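Local coordinates for protein translation initiation factor eIF2B subunit beta (Schizosaccharomyces pombe, PDB 5B04) that forms part of the eIF2B complex, which catalyses exchange of GDP for GTP on the gamma subunit of initiation factor eIF2 in translation initiation, at residues C[91-96]-C[391-396]; C[236-241]-C[265-270]; C[269-274]-C[307-312]; C[320-325]-C[385-390]. One frame throughout, in Å; residues are numbered along the deposited sequence.

Contact 1 (C[91-96]-C[391-396])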
loop_
_atom_site.group_PDB
_atom_site.type_symbol
_atom_site.label_atom_id
_atom_site.label_comp_id
_atom_site.label_asym_id
_atom_site.label_seq_id
_atom_site.Cartn_x
_atom_site.Cartn_y
_atom_site.Cartn_z
ATOM N N LEU C 91 16.433 -33.854 22.747
ATOM C CA LEU C 91 17.761 -34.383 22.465
ATOM C C LEU C 91 17.947 -35.703 23.202
ATOM O O LEU C 91 18.408 -36.685 22.627
ATOM C CB LEU C 91 18.836 -33.375 22.882
ATOM C CG LEU C 91 20.259 -33.445 22.318
ATOM C CD1 LEU C 91 20.985 -32.158 22.663
ATOM C CD2 LEU C 91 21.042 -34.642 22.837
ATOM N N ILE C 92 17.607 -35.734 24.469
ATOM C CA ILE C 92 17.706 -36.975 25.181
ATOM C C ILE C 92 16.750 -38.050 24.703
ATOM O O ILE C 92 17.176 -39.151 24.422
ATOM C CB ILE C 92 17.423 -36.713 26.651
ATOM C CG1 ILE C 92 18.411 -35.693 27.184
ATOM C CG2 ILE C 92 17.524 -37.986 27.448
ATOM C CD1 ILE C 92 17.968 -35.074 28.478
ATOM N N ARG C 93 15.477 -37.725 24.553
ATOM C CA ARG C 93 14.508 -38.764 24.291
ATOM C C ARG C 93 14.792 -39.400 22.973
ATOM O O ARG C 93 14.830 -40.607 22.851
ATOM C CB ARG C 93 13.107 -38.192 24.252
ATOM C CG ARG C 93 12.766 -37.292 25.414
ATOM C CD ARG C 93 11.353 -37.562 25.882
ATOM N NE ARG C 93 10.730 -36.423 26.538
ATOM C CZ ARG C 93 10.827 -35.170 26.119
ATOM N NH1 ARG C 93 11.540 -34.884 25.048
ATOM N NH2 ARG C 93 10.217 -34.196 26.775
ATOM N N GLU C 94 15.013 -38.574 21.973
ATOM C CA GLU C 94 15.222 -39.092 20.647
ATOM C C GLU C 94 16.511 -39.867 20.581
ATOM O O GLU C 94 16.569 -40.915 19.972
ATOM C CB GLU C 94 15.158 -37.980 19.604
ATOM C CG GLU C 94 13.967 -37.041 19.778
ATOM C CD GLU C 94 12.737 -37.438 18.972
ATOM O OE1 GLU C 94 12.832 -37.547 17.732
ATOM O OE2 GLU C 94 11.662 -37.621 19.578
ATOM N N GLU C 95 17.549 -39.347 21.213
ATOM C CA GLU C 95 18.827 -40.018 21.154
ATOM C C GLU C 95 18.701 -41.356 21.821
ATOM O O GLU C 95 19.093 -42.373 21.278
ATOM C CB GLU C 95 19.877 -39.167 21.854
ATOM C CG GLU C 95 21.085 -39.905 22.399
ATOM C CD GLU C 95 21.519 -41.044 21.520
ATOM O OE1 GLU C 95 21.852 -40.799 20.351
ATOM O OE2 GLU C 95 21.530 -42.187 21.999
ATOM N N TYR C 96 18.094 -41.360 22.986
ATOM C CA TYR C 96 17.932 -42.595 23.704
ATOM C C TYR C 96 17.051 -43.467 22.860
ATOM O O TYR C 96 17.358 -44.620 22.648
ATOM C CB TYR C 96 17.317 -42.328 25.062
ATOM C CG TYR C 96 16.554 -43.470 25.672
ATOM C CD1 TYR C 96 15.252 -43.726 25.308
ATOM C CD2 TYR C 96 17.124 -44.262 26.654
ATOM C CE1 TYR C 96 14.545 -44.756 25.890
ATOM C CE2 TYR C 96 16.423 -45.296 27.233
ATOM C CZ TYR C 96 15.141 -45.533 26.847
ATOM O OH TYR C 96 14.433 -46.551 27.411
ATOM N N THR C 391 10.936 -29.382 16.270
ATOM C CA THR C 391 12.020 -29.006 17.173
ATOM C C THR C 391 11.709 -29.304 18.639
ATOM O O THR C 391 12.621 -29.435 19.456
ATOM C CB THR C 391 12.367 -27.510 17.036
ATOM O OG1 THR C 391 11.178 -26.726 17.185
ATOM C CG2 THR C 391 12.984 -27.228 15.673
ATOM N N TYR C 392 10.425 -29.412 18.972
ATOM C CA TYR C 392 10.016 -29.685 20.347
ATOM C C TYR C 392 9.126 -30.920 20.449
ATOM O O TYR C 392 8.348 -31.212 19.542
ATOM C CB TYR C 392 9.265 -28.488 20.940
ATOM C CG TYR C 392 10.008 -27.174 20.881
ATOM C CD1 TYR C 392 11.372 -27.107 21.137
ATOM C CD2 TYR C 392 9.340 -25.996 20.575
ATOM C CE1 TYR C 392 12.050 -25.902 21.083
ATOM C CE2 TYR C 392 10.008 -24.790 20.519
ATOM C CZ TYR C 392 11.361 -24.746 20.774
ATOM O OH TYR C 392 12.026 -23.544 20.718
ATOM N N ASP C 393 9.245 -31.640 21.560
ATOM C CA ASP C 393 8.273 -32.669 21.900
ATOM C C ASP C 393 7.059 -31.987 22.521
ATOM O O ASP C 393 7.205 -31.062 23.320
ATOM C CB ASP C 393 8.869 -33.706 22.853
ATOM C CG ASP C 393 9.890 -34.602 22.177
ATOM O OD1 ASP C 393 9.693 -34.939 20.990
ATOM O OD2 ASP C 393 10.887 -34.971 22.832
ATOM N N ALA C 394 5.867 -32.442 22.148
ATOM C CA ALA C 394 4.627 -31.767 22.528
ATOM C C ALA C 394 4.404 -31.721 24.039
ATOM O O ALA C 394 3.729 -30.824 24.543
ATOM C CB ALA C 394 3.444 -32.437 21.847
ATOM N N SER C 395 4.974 -32.683 24.756
ATOM C CA SER C 395 4.784 -32.777 26.201
ATOM C C SER C 395 5.449 -31.624 26.950
ATOM O O SER C 395 5.055 -31.289 28.067
ATOM C CB SER C 395 5.328 -34.107 26.722
ATOM O OG SER C 395 6.740 -34.155 26.613
ATOM N N ASP C 396 6.454 -31.017 26.326
ATOM C CA ASP C 396 7.260 -29.995 26.985
ATOM C C ASP C 396 6.694 -28.589 26.813
ATOM O O ASP C 396 7.361 -27.605 27.133
ATOM C CB ASP C 396 8.695 -30.038 26.455
ATOM C CG ASP C 396 9.276 -31.438 26.460
ATOM O OD1 ASP C 396 8.894 -32.238 27.340
ATOM O OD2 ASP C 396 10.112 -31.739 25.582
#

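Contact 2 (C[236-241]-C[265-270])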
loop_
_atom_site.group_PDB
_atom_site.type_symbol
_atom_site.label_atom_id
_atom_site.label_comp_id
_atom_site.label_asym_id
_atom_site.label_seq_id
_atom_site.Cartn_x
_atom_site.Cartn_y
_atom_site.Cartn_z
ATOM N N ILE C 236 15.087 3.758 7.242
ATOM C CA ILE C 236 14.557 4.661 8.254
ATOM C C ILE C 236 14.504 3.939 9.593
ATOM O O ILE C 236 13.806 2.937 9.741
ATOM C CB ILE C 236 13.153 5.176 7.886
ATOM C CG1 ILE C 236 13.189 5.920 6.551
ATOM C CG2 ILE C 236 12.619 6.083 8.980
ATOM C CD1 ILE C 236 11.852 6.497 6.139
ATOM N N VAL C 237 15.259 4.442 10.564
ATOM C CA VAL C 237 15.295 3.829 11.884
ATOM C C VAL C 237 14.449 4.609 12.879
ATOM O O VAL C 237 14.795 5.725 13.268
ATOM C CB VAL C 237 16.734 3.728 12.429
ATOM C CG1 VAL C 237 16.727 3.157 13.841
ATOM C CG2 VAL C 237 17.592 2.876 11.510
ATOM N N ALA C 238 13.330 4.018 13.280
ATOM C CA ALA C 238 12.518 4.591 14.340
ATOM C C ALA C 238 13.132 4.231 15.685
ATOM O O ALA C 238 13.291 3.052 16.004
ATOM C CB ALA C 238 11.084 4.094 14.251
ATOM N N GLU C 239 13.498 5.247 16.460
ATOM C CA GLU C 239 14.029 5.028 17.800
ATOM C C GLU C 239 13.006 4.269 18.635
ATOM O O GLU C 239 11.805 4.462 18.476
ATOM C CB GLU C 239 14.384 6.357 18.470
ATOM C CG GLU C 239 13.219 7.325 18.552
ATOM C CD GLU C 239 13.468 8.466 19.514
ATOM O OE1 GLU C 239 14.632 8.899 19.642
ATOM O OE2 GLU C 239 12.495 8.926 20.145
ATOM N N GLY C 240 13.481 3.394 19.513
ATOM C CA GLY C 240 12.585 2.601 20.333
ATOM C C GLY C 240 12.318 3.253 21.673
ATOM O O GLY C 240 12.395 2.599 22.713
ATOM N N PHE C 241 12.001 4.543 21.645
ATOM C CA PHE C 241 11.804 5.310 22.867
ATOM C C PHE C 241 10.679 4.735 23.723
ATOM O O PHE C 241 9.615 4.406 23.206
ATOM C CB PHE C 241 11.508 6.774 22.541
ATOM C CG PHE C 241 11.537 7.662 23.740
ATOM C CD1 PHE C 241 12.739 8.117 24.238
ATOM C CD2 PHE C 241 10.371 8.012 24.396
ATOM C CE1 PHE C 241 12.773 8.914 25.348
ATOM C CE2 PHE C 241 10.411 8.816 25.515
ATOM C CZ PHE C 241 11.614 9.269 25.989
ATOM N N ILE C 265 14.200 8.832 12.959
ATOM C CA ILE C 265 12.932 9.505 13.222
ATOM C C ILE C 265 12.376 9.171 14.601
ATOM O O ILE C 265 12.697 8.132 15.179
ATOM C CB ILE C 265 11.864 9.135 12.170
ATOM C CG1 ILE C 265 11.509 7.649 12.269
ATOM C CG2 ILE C 265 12.343 9.486 10.771
ATOM C CD1 ILE C 265 10.278 7.259 11.482
ATOM N N SER C 266 11.539 10.062 15.122
ATOM C CA SER C 266 10.794 9.785 16.341
ATOM C C SER C 266 9.685 8.785 16.034
ATOM O O SER C 266 9.348 8.566 14.871
ATOM C CB SER C 266 10.214 11.073 16.930
ATOM O OG SER C 266 9.454 11.779 15.965
ATOM N N ASP C 267 9.121 8.177 17.072
ATOM C CA ASP C 267 8.092 7.157 16.887
ATOM C C ASP C 267 6.797 7.736 16.328
ATOM O O ASP C 267 6.005 7.022 15.714
ATOM C CB ASP C 267 7.808 6.439 18.205
ATOM C CG ASP C 267 8.964 5.573 18.654
ATOM O OD1 ASP C 267 9.072 4.430 18.161
ATOM O OD2 ASP C 267 9.760 6.035 19.498
ATOM N N ALA C 268 6.583 9.028 16.545
ATOM C CA ALA C 268 5.375 9.689 16.063
ATOM C C ALA C 268 5.397 9.840 14.547
ATOM O O ALA C 268 4.350 9.921 13.906
ATOM C CB ALA C 268 5.215 11.045 16.729
ATOM N N THR C 269 6.597 9.867 13.978
ATOM C CA THR C 269 6.773 10.128 12.554
ATOM C C THR C 269 6.557 8.875 11.701
ATOM O O THR C 269 6.544 8.950 10.472
ATOM C CB THR C 269 8.181 10.696 12.274
ATOM O OG1 THR C 269 8.588 11.527 13.367
ATOM C CG2 THR C 269 8.193 11.515 10.989
ATOM N N ILE C 270 6.377 7.733 12.359
ATOM C CA ILE C 270 6.263 6.445 11.674
ATOM C C ILE C 270 5.179 6.423 10.595
ATOM O O ILE C 270 5.437 6.020 9.460
ATOM C CB ILE C 270 5.985 5.309 12.679
ATOM C CG1 ILE C 270 7.223 5.050 13.537
ATOM C CG2 ILE C 270 5.582 4.033 11.954
ATOM C CD1 ILE C 270 7.012 4.018 14.617
#

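Contact 3 (C[269-274]-C[307-312])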
loop_
_atom_site.group_PDB
_atom_site.type_symbol
_atom_site.label_atom_id
_atom_site.label_comp_id
_atom_site.label_asym_id
_atom_site.label_seq_id
_atom_site.Cartn_x
_atom_site.Cartn_y
_atom_site.Cartn_z
ATOM N N THR C 269 6.597 9.867 13.978
ATOM C CA THR C 269 6.773 10.128 12.554
ATOM C C THR C 269 6.557 8.875 11.701
ATOM O O THR C 269 6.544 8.950 10.472
ATOM C CB THR C 269 8.181 10.696 12.274
ATOM O OG1 THR C 269 8.588 11.527 13.367
ATOM C CG2 THR C 269 8.193 11.515 10.989
ATOM N N ILE C 270 6.377 7.733 12.359
ATOM C CA ILE C 270 6.263 6.445 11.674
ATOM C C ILE C 270 5.179 6.423 10.595
ATOM O O ILE C 270 5.437 6.020 9.460
ATOM C CB ILE C 270 5.985 5.309 12.679
ATOM C CG1 ILE C 270 7.223 5.050 13.537
ATOM C CG2 ILE C 270 5.582 4.033 11.954
ATOM C CD1 ILE C 270 7.012 4.018 14.617
ATOM N N PHE C 271 3.975 6.863 10.946
ATOM C CA PHE C 271 2.864 6.876 10.000
ATOM C C PHE C 271 3.132 7.834 8.841
ATOM O O PHE C 271 2.805 7.537 7.691
ATOM C CB PHE C 271 1.562 7.265 10.707
ATOM C CG PHE C 271 0.329 7.106 9.854
ATOM C CD1 PHE C 271 -0.055 8.101 8.965
ATOM C CD2 PHE C 271 -0.453 5.968 9.953
ATOM C CE1 PHE C 271 -1.188 7.956 8.188
ATOM C CE2 PHE C 271 -1.589 5.819 9.178
ATOM C CZ PHE C 271 -1.956 6.815 8.295
ATOM N N ALA C 272 3.732 8.977 9.155
ATOM C CA ALA C 272 3.926 10.048 8.182
ATOM C C ALA C 272 4.793 9.635 6.995
ATOM O O ALA C 272 4.606 10.128 5.882
ATOM C CB ALA C 272 4.531 11.265 8.866
ATOM N N ILE C 273 5.737 8.729 7.230
ATOM C CA ILE C 273 6.693 8.349 6.193
ATOM C C ILE C 273 6.402 6.977 5.591
ATOM O O ILE C 273 7.120 6.519 4.703
ATOM C CB ILE C 273 8.137 8.364 6.740
ATOM C CG1 ILE C 273 8.218 7.634 8.084
ATOM C CG2 ILE C 273 8.622 9.792 6.907
ATOM C CD1 ILE C 273 8.587 6.166 7.984
ATOM N N MET C 274 5.342 6.333 6.070
ATOM C CA MET C 274 5.003 4.977 5.645
ATOM C C MET C 274 4.678 4.891 4.156
ATOM O O MET C 274 4.856 3.844 3.532
ATOM C CB MET C 274 3.819 4.454 6.461
ATOM C CG MET C 274 3.716 2.942 6.505
ATOM S SD MET C 274 4.993 2.210 7.544
ATOM C CE MET C 274 5.761 1.101 6.377
ATOM N N ARG C 307 0.156 -2.064 7.787
ATOM C CA ARG C 307 -1.050 -2.696 7.264
ATOM C C ARG C 307 -1.931 -1.673 6.559
ATOM O O ARG C 307 -2.552 -1.967 5.537
ATOM C CB ARG C 307 -1.829 -3.376 8.393
ATOM C CG ARG C 307 -3.112 -4.065 7.952
ATOM C CD ARG C 307 -2.828 -5.207 6.991
ATOM N NE ARG C 307 -1.751 -6.068 7.472
ATOM C CZ ARG C 307 -1.407 -7.221 6.910
ATOM N NH1 ARG C 307 -2.061 -7.665 5.844
ATOM N NH2 ARG C 307 -0.411 -7.936 7.416
ATOM N N HIS C 308 -1.966 -0.466 7.112
ATOM C CA HIS C 308 -2.797 0.609 6.586
ATOM C C HIS C 308 -2.300 1.087 5.226
ATOM O O HIS C 308 -3.094 1.449 4.357
ATOM C CB HIS C 308 -2.829 1.775 7.575
ATOM C CG HIS C 308 -3.893 2.787 7.285
ATOM N ND1 HIS C 308 -3.620 4.011 6.714
ATOM C CD2 HIS C 308 -5.230 2.761 7.497
ATOM C CE1 HIS C 308 -4.744 4.694 6.583
ATOM N NE2 HIS C 308 -5.735 3.958 7.052
ATOM N N HIS C 309 -0.983 1.083 5.049
ATOM C CA HIS C 309 -0.376 1.533 3.801
ATOM C C HIS C 309 -0.059 0.359 2.882
ATOM O O HIS C 309 0.618 0.524 1.866
ATOM C CB HIS C 309 0.898 2.332 4.084
ATOM C CG HIS C 309 0.657 3.624 4.802
ATOM N ND1 HIS C 309 1.127 4.833 4.337
ATOM C CD2 HIS C 309 -0.002 3.895 5.954
ATOM C CE1 HIS C 309 0.769 5.793 5.170
ATOM N NE2 HIS C 309 0.082 5.251 6.159
ATOM N N ALA C 310 -0.556 -0.820 3.250
ATOM C CA ALA C 310 -0.328 -2.054 2.498
ATOM C C ALA C 310 1.160 -2.342 2.303
ATOM O O ALA C 310 1.579 -2.798 1.239
ATOM C CB ALA C 310 -1.036 -1.995 1.150
ATOM N N THR C 311 1.952 -2.077 3.337
ATOM C CA THR C 311 3.386 -2.335 3.293
ATOM C C THR C 311 3.723 -3.646 4.001
ATOM O O THR C 311 3.305 -3.864 5.138
ATOM C CB THR C 311 4.184 -1.185 3.937
ATOM O OG1 THR C 311 3.887 0.043 3.261
ATOM C CG2 THR C 311 5.681 -1.455 3.854
ATOM N N PRO C 312 4.475 -4.527 3.320
ATOM C CA PRO C 312 4.880 -5.829 3.864
ATOM C C PRO C 312 5.679 -5.725 5.161
ATOM O O PRO C 312 6.545 -4.859 5.289
ATOM C CB PRO C 312 5.750 -6.419 2.748
ATOM C CG PRO C 312 5.279 -5.746 1.510
ATOM C CD PRO C 312 4.913 -4.355 1.925
#

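Contact 4 (C[320-325]-C[385-390]). With PO4 (phosphate ion), chain M.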
loop_
_atom_site.group_PDB
_atom_site.type_symbol
_atom_site.label_atom_id
_atom_site.label_comp_id
_atom_site.label_asym_id
_atom_site.label_seq_id
_atom_site.Cartn_x
_atom_site.Cartn_y
_atom_site.Cartn_z
ATOM N N TYR C 320 15.336 -20.090 17.786
ATOM C CA TYR C 320 15.412 -20.326 19.223
ATOM C C TYR C 320 14.479 -19.391 19.987
ATOM O O TYR C 320 14.225 -19.589 21.174
ATOM C CB TYR C 320 16.850 -20.166 19.723
ATOM C CG TYR C 320 17.346 -18.738 19.775
ATOM C CD1 TYR C 320 17.826 -18.106 18.636
ATOM C CD2 TYR C 320 17.353 -18.028 20.969
ATOM C CE1 TYR C 320 18.286 -16.801 18.681
ATOM C CE2 TYR C 320 17.810 -16.726 21.024
ATOM C CZ TYR C 320 18.275 -16.118 19.879
ATOM O OH TYR C 320 18.733 -14.821 19.933
ATOM N N LYS C 321 13.970 -18.373 19.300
ATOM C CA LYS C 321 13.017 -17.444 19.897
ATOM C C LYS C 321 11.583 -17.922 19.690
ATOM O O LYS C 321 10.630 -17.230 20.049
ATOM C CB LYS C 321 13.187 -16.040 19.313
ATOM C CG LYS C 321 14.552 -15.415 19.548
ATOM C CD LYS C 321 14.597 -14.001 18.992
ATOM C CE LYS C 321 15.992 -13.407 19.079
ATOM N NZ LYS C 321 16.051 -12.048 18.473
ATOM N N LEU C 322 11.436 -19.106 19.106
ATOM C CA LEU C 322 10.119 -19.674 18.846
ATOM C C LEU C 322 9.654 -20.531 20.022
ATOM O O LEU C 322 10.127 -21.651 20.212
ATOM C CB LEU C 322 10.140 -20.497 17.557
ATOM C CG LEU C 322 8.800 -21.001 17.019
ATOM C CD1 LEU C 322 7.814 -19.855 16.859
ATOM C CD2 LEU C 322 8.998 -21.723 15.695
ATOM N N SER C 323 8.729 -19.992 20.808
ATOM C CA SER C 323 8.226 -20.679 21.994
ATOM C C SER C 323 6.813 -21.210 21.764
ATOM O O SER C 323 5.999 -20.555 21.115
ATOM C CB SER C 323 8.249 -19.739 23.200
ATOM O OG SER C 323 7.828 -20.403 24.379
ATOM N N PRO C 324 6.519 -22.407 22.295
ATOM C CA PRO C 324 5.214 -23.046 22.091
ATOM C C PRO C 324 4.099 -22.505 22.987
ATOM O O PRO C 324 2.936 -22.826 22.746
ATOM C CB PRO C 324 5.497 -24.514 22.419
ATOM C CG PRO C 324 6.601 -24.458 23.408
ATOM C CD PRO C 324 7.460 -23.292 23.004
ATOM N N VAL C 325 4.441 -21.709 23.996
ATOM C CA VAL C 325 3.439 -21.194 24.926
ATOM C C VAL C 325 2.393 -20.346 24.206
ATOM O O VAL C 325 2.723 -19.543 23.334
ATOM C CB VAL C 325 4.080 -20.358 26.055
ATOM C CG1 VAL C 325 4.806 -21.262 27.038
ATOM C CG2 VAL C 325 5.022 -19.314 25.482
ATOM N N TYR C 385 3.837 -23.487 12.678
ATOM C CA TYR C 385 3.165 -24.619 13.306
ATOM C C TYR C 385 3.988 -25.900 13.206
ATOM O O TYR C 385 4.259 -26.554 14.213
ATOM C CB TYR C 385 1.790 -24.814 12.659
ATOM C CG TYR C 385 1.015 -26.022 13.133
ATOM C CD1 TYR C 385 0.353 -26.014 14.354
ATOM C CD2 TYR C 385 0.923 -27.163 12.346
ATOM C CE1 TYR C 385 -0.365 -27.116 14.784
ATOM C CE2 TYR C 385 0.208 -28.268 12.766
ATOM C CZ TYR C 385 -0.434 -28.240 13.985
ATOM O OH TYR C 385 -1.147 -29.339 14.407
ATOM N N ARG C 386 4.396 -26.245 11.989
ATOM C CA ARG C 386 5.159 -27.466 11.750
ATOM C C ARG C 386 6.595 -27.351 12.259
ATOM O O ARG C 386 7.194 -28.346 12.669
ATOM C CB ARG C 386 5.153 -27.811 10.257
ATOM C CG ARG C 386 5.891 -29.097 9.904
ATOM C CD ARG C 386 5.639 -29.504 8.462
ATOM N NE ARG C 386 4.251 -29.903 8.238
ATOM C CZ ARG C 386 3.863 -31.152 8.002
ATOM N NH1 ARG C 386 4.760 -32.129 7.951
ATOM N NH2 ARG C 386 2.580 -31.426 7.812
ATOM N N ILE C 387 7.141 -26.139 12.238
ATOM C CA ILE C 387 8.509 -25.912 12.699
ATOM C C ILE C 387 8.656 -26.265 14.178
ATOM O O ILE C 387 9.646 -26.876 14.582
ATOM C CB ILE C 387 8.949 -24.450 12.470
ATOM C CG1 ILE C 387 9.007 -24.141 10.974
ATOM C CG2 ILE C 387 10.309 -24.189 13.104
ATOM C CD1 ILE C 387 9.564 -22.771 10.651
ATOM N N MET C 388 7.661 -25.893 14.978
ATOM C CA MET C 388 7.662 -26.229 16.399
ATOM C C MET C 388 7.540 -27.733 16.613
ATOM O O MET C 388 8.192 -28.298 17.492
ATOM C CB MET C 388 6.526 -25.509 17.128
ATOM C CG MET C 388 6.792 -24.041 17.392
ATOM S SD MET C 388 5.651 -23.340 18.597
ATOM C CE MET C 388 4.074 -23.699 17.828
ATOM N N ASN C 389 6.703 -28.375 15.803
ATOM C CA ASN C 389 6.505 -29.818 15.888
ATOM C C ASN C 389 7.781 -30.599 15.583
ATOM O O ASN C 389 7.935 -31.742 16.010
ATOM C CB ASN C 389 5.390 -30.259 14.935
ATOM C CG ASN C 389 4.010 -29.850 15.416
ATOM O OD1 ASN C 389 3.872 -29.107 16.388
ATOM N ND2 ASN C 389 2.978 -30.334 14.733
ATOM N N ASP C 390 8.692 -29.972 14.845
ATOM C CA ASP C 390 9.929 -30.627 14.432
ATOM C C ASP C 390 11.082 -30.380 15.404
ATOM O O ASP C 390 12.088 -31.087 15.367
ATOM C CB ASP C 390 10.333 -30.160 13.031
ATOM C CG ASP C 390 9.426 -30.710 11.946
ATOM O OD1 ASP C 390 8.245 -30.991 12.240
ATOM O OD2 ASP C 390 9.894 -30.860 10.799
HETATM P P PO4 M . 18.137 -9.477 18.176
HETATM O O1 PO4 M . 18.274 -10.958 18.440
HETATM O O2 PO4 M . 16.854 -8.973 18.795
HETATM O O3 PO4 M . 18.105 -9.235 16.686
HETATM O O4 PO4 M . 19.313 -8.742 18.776
#

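Contact 1 (C[91-96]-C[391-396])
A salt-bridge network joins Arg93, on helix 79-102, to Asp393 and Asp396 in the C-terminal tail that follows helix 384-391. The Asp396 arm is the clearer in orientation. Arg93 NH2 donates to Asp396 OD2 at 2.7 Å with an N-H...O angle of 165°, the acceptor lying near the guanidinium plane and using its syn lone pair. Guanidinium and carboxylate are nearly coplanar, 11° apart, and the Asp396 carboxylate lies at the edge of the guanidinium; its OD1 also forms a salt bridge with NH2, of uncertain length. Asp393 is turned quite differently: its carboxylate plane stands 71° from the guanidinium, and OD2 comes up obliquely to NH1, in a salt bridge modelled too close for its length to be trusted. These bonds link the tail to the helical N-terminal part of the subunit, where Arg93 also packs on Ile61 of helix 57-74 and the backbone O of Asp396 accepts a bond from Arg86. Within the tail, Ser395 OG donates to Asp396 OD1 at 3.0 Å from above the carboxylate plane. Glu94 OE2 lies 3.6 Å from Asp393 OD1, a pairing of like charges that the weak, long ion pairs of both residues with Arg90 would probably ease.

Contact 2 (C[236-241]-C[265-270])
Ala238 and Ile265 form a parallel beta bridge between neighbouring strands of the Rossmann-like sheet, their CA atoms 5.1 Å apart. Strands 234-238 and 261-265, connected through helix 245-257, make a beta-alpha-beta unit, and two backbone bonds straddle the bridge: Ile265 N to Val237 O, 3.2 Å, and Glu239 N to Ile265 O, 3.3 Å. Strand 261-265 is outermost within this chain, yet Ile265 also pairs in parallel with a strand of the delta subunit, which carries the sheet across the interface. On the face bearing Ala238 and Ile265 the packing is aliphatic. Ile265 CD1 meets Ile236 CG2 at 3.6 Å, reached because CG1 sits between the backbone N and the carbonyl carbon (chi1 65°), while Ala238 CB lies 4.0 Å from Ile270 CG1. Past the strand ends, acidic groups gather. Glu239 OE2 and Asp267 OD2 carry like charges 4.0 Å apart, and Glu239 OE1 is engaged by His249 and by a salt bridge to Arg302 of the delta subunit, which would offset part of that charge. Gly240 is the middle of an inverse gamma turn, closed by a weak bond from Phe241 N to Glu239 O; the same Phe241 N reaches Asp267 OD2 at 3.4 Å, also weakly, with an N-H...O angle of only 132°. With an alanine in place of Asp267, the amide of Phe241 would probably lose this weak carboxylate acceptor, and the turn would be less firmly tied to the loop that follows strand 261-265. Asp267 OD1 lies 2.8 Å from Glu239 O, two acceptors that form no bond.

Contact 3 (C[269-274]-C[307-312])
Met274 CB lies over the face of the His309 ring, 3.5 Å from its centroid and 12° off the ring normal, which meets the geometry of a CH-pi contact. Further along, CG is 3.6 Å from His309 CG and continues over the same ring toward the root of the imidazole. It is placed there by a first torsion that sets CG anti to the backbone N (chi1 -158°). The chain then bends at both following torsions, so that beyond SD the terminal CE leaves the histidine and packs on Thr311, 3.6 Å from CG2, with Thr311 CB scarcely farther. One methionine thus touches both the ring of His309 and the methyl branch of Thr311. The imidazole is used a second time, by its edge. His309 NE2 stands 3.3 Å above the Phe271 ring plane, shifted toward the rim near CZ; with centroids 4.6 Å apart and planes at 81°, the pair is T-shaped, the edge of the histidine meeting the face of the phenylalanine. His308 joins from an oblique direction, its ND1 3.6 Å from Phe271 CZ, to complete an aromatic cluster. Phe271 and His308 also pack on the delta subunit, through Ser359 and Pro436 of that chain, so the cluster adjoins a subunit interface. On the other side of the contact, helix 299-308 is closed by a Schellman motif: Ala310, with positive phi, is its C-prime residue, and the turn leads through Thr311 into strand 313-316, a helix-to-strand passage of the Rossmann-like fold.

Contact 4 (C[320-325]-C[385-390])
Leu322 and Met388 form the close-packed half of this contact between the loop after strand 313-316 and helix 384-391. Leu322 CD2 is 3.6 Å from Met388 CG and 3.8 Å from Ile387 CG2, and the leucine crosses both helix side chains at about a right angle. Its CG is anti to the backbone N (chi1 -171°), which directs the isopropyl end at the helix. The sulfur lies against the next two residues of the loop: Met388 SD sits 3.5 Å from Pro324 CA and 3.8 Å from Ser323 O. An alanine in place of Met388 would probably open a gap beside Leu322 and Pro324, as the atoms that bridge loop and helix would be gone. The side toward Pro324 is looser. There SD touches mainly backbone atoms, and Pro324 and Met388 are partly exposed, whereas Leu322 and Ile387 are buried. Away from the loop, Arg386 turns to other subunits and forms a salt bridge with Glu461 of the delta subunit. The one charged side chain of 320-325 likewise points away from the helix: the extended chain of Lys321 hydrogen-bonds through NZ to a phosphate ion, probably from the crystallisation liquor, which Ser217, Lys218 and Thr219 also hold. The chemistry is therefore divided: apolar packing of aliphatic carbon and a thioether sulfur joins loop to helix, while the charged ends of Lys321 and Arg386 find their partners away from this interface.

In the fold
Contact 1 spans nearly the whole chain, and the other three are nested inside the loop it closes; contacts 2 and 3 both close before contact 4 opens. Contacts 2 and 3 lie together on one side of the chain's centre, their own centres 12 Å apart; they share Thr269 and Ile270 and meet where Ile273 packs on Ile236 and Ile265. Both belong to the Rossmann-like sheet and its flanking helices, beside the delta subunit. The centres of contacts 1 and 2 are 42 Å apart, as are those of contacts 1 and 3, contact 1 sitting across the chain's centre on the helical part. Contact 4, 13 Å from contact 1 centre to centre, is linked to it by Tyr392 OH, which probably hydrogen-bonds to Leu322 O.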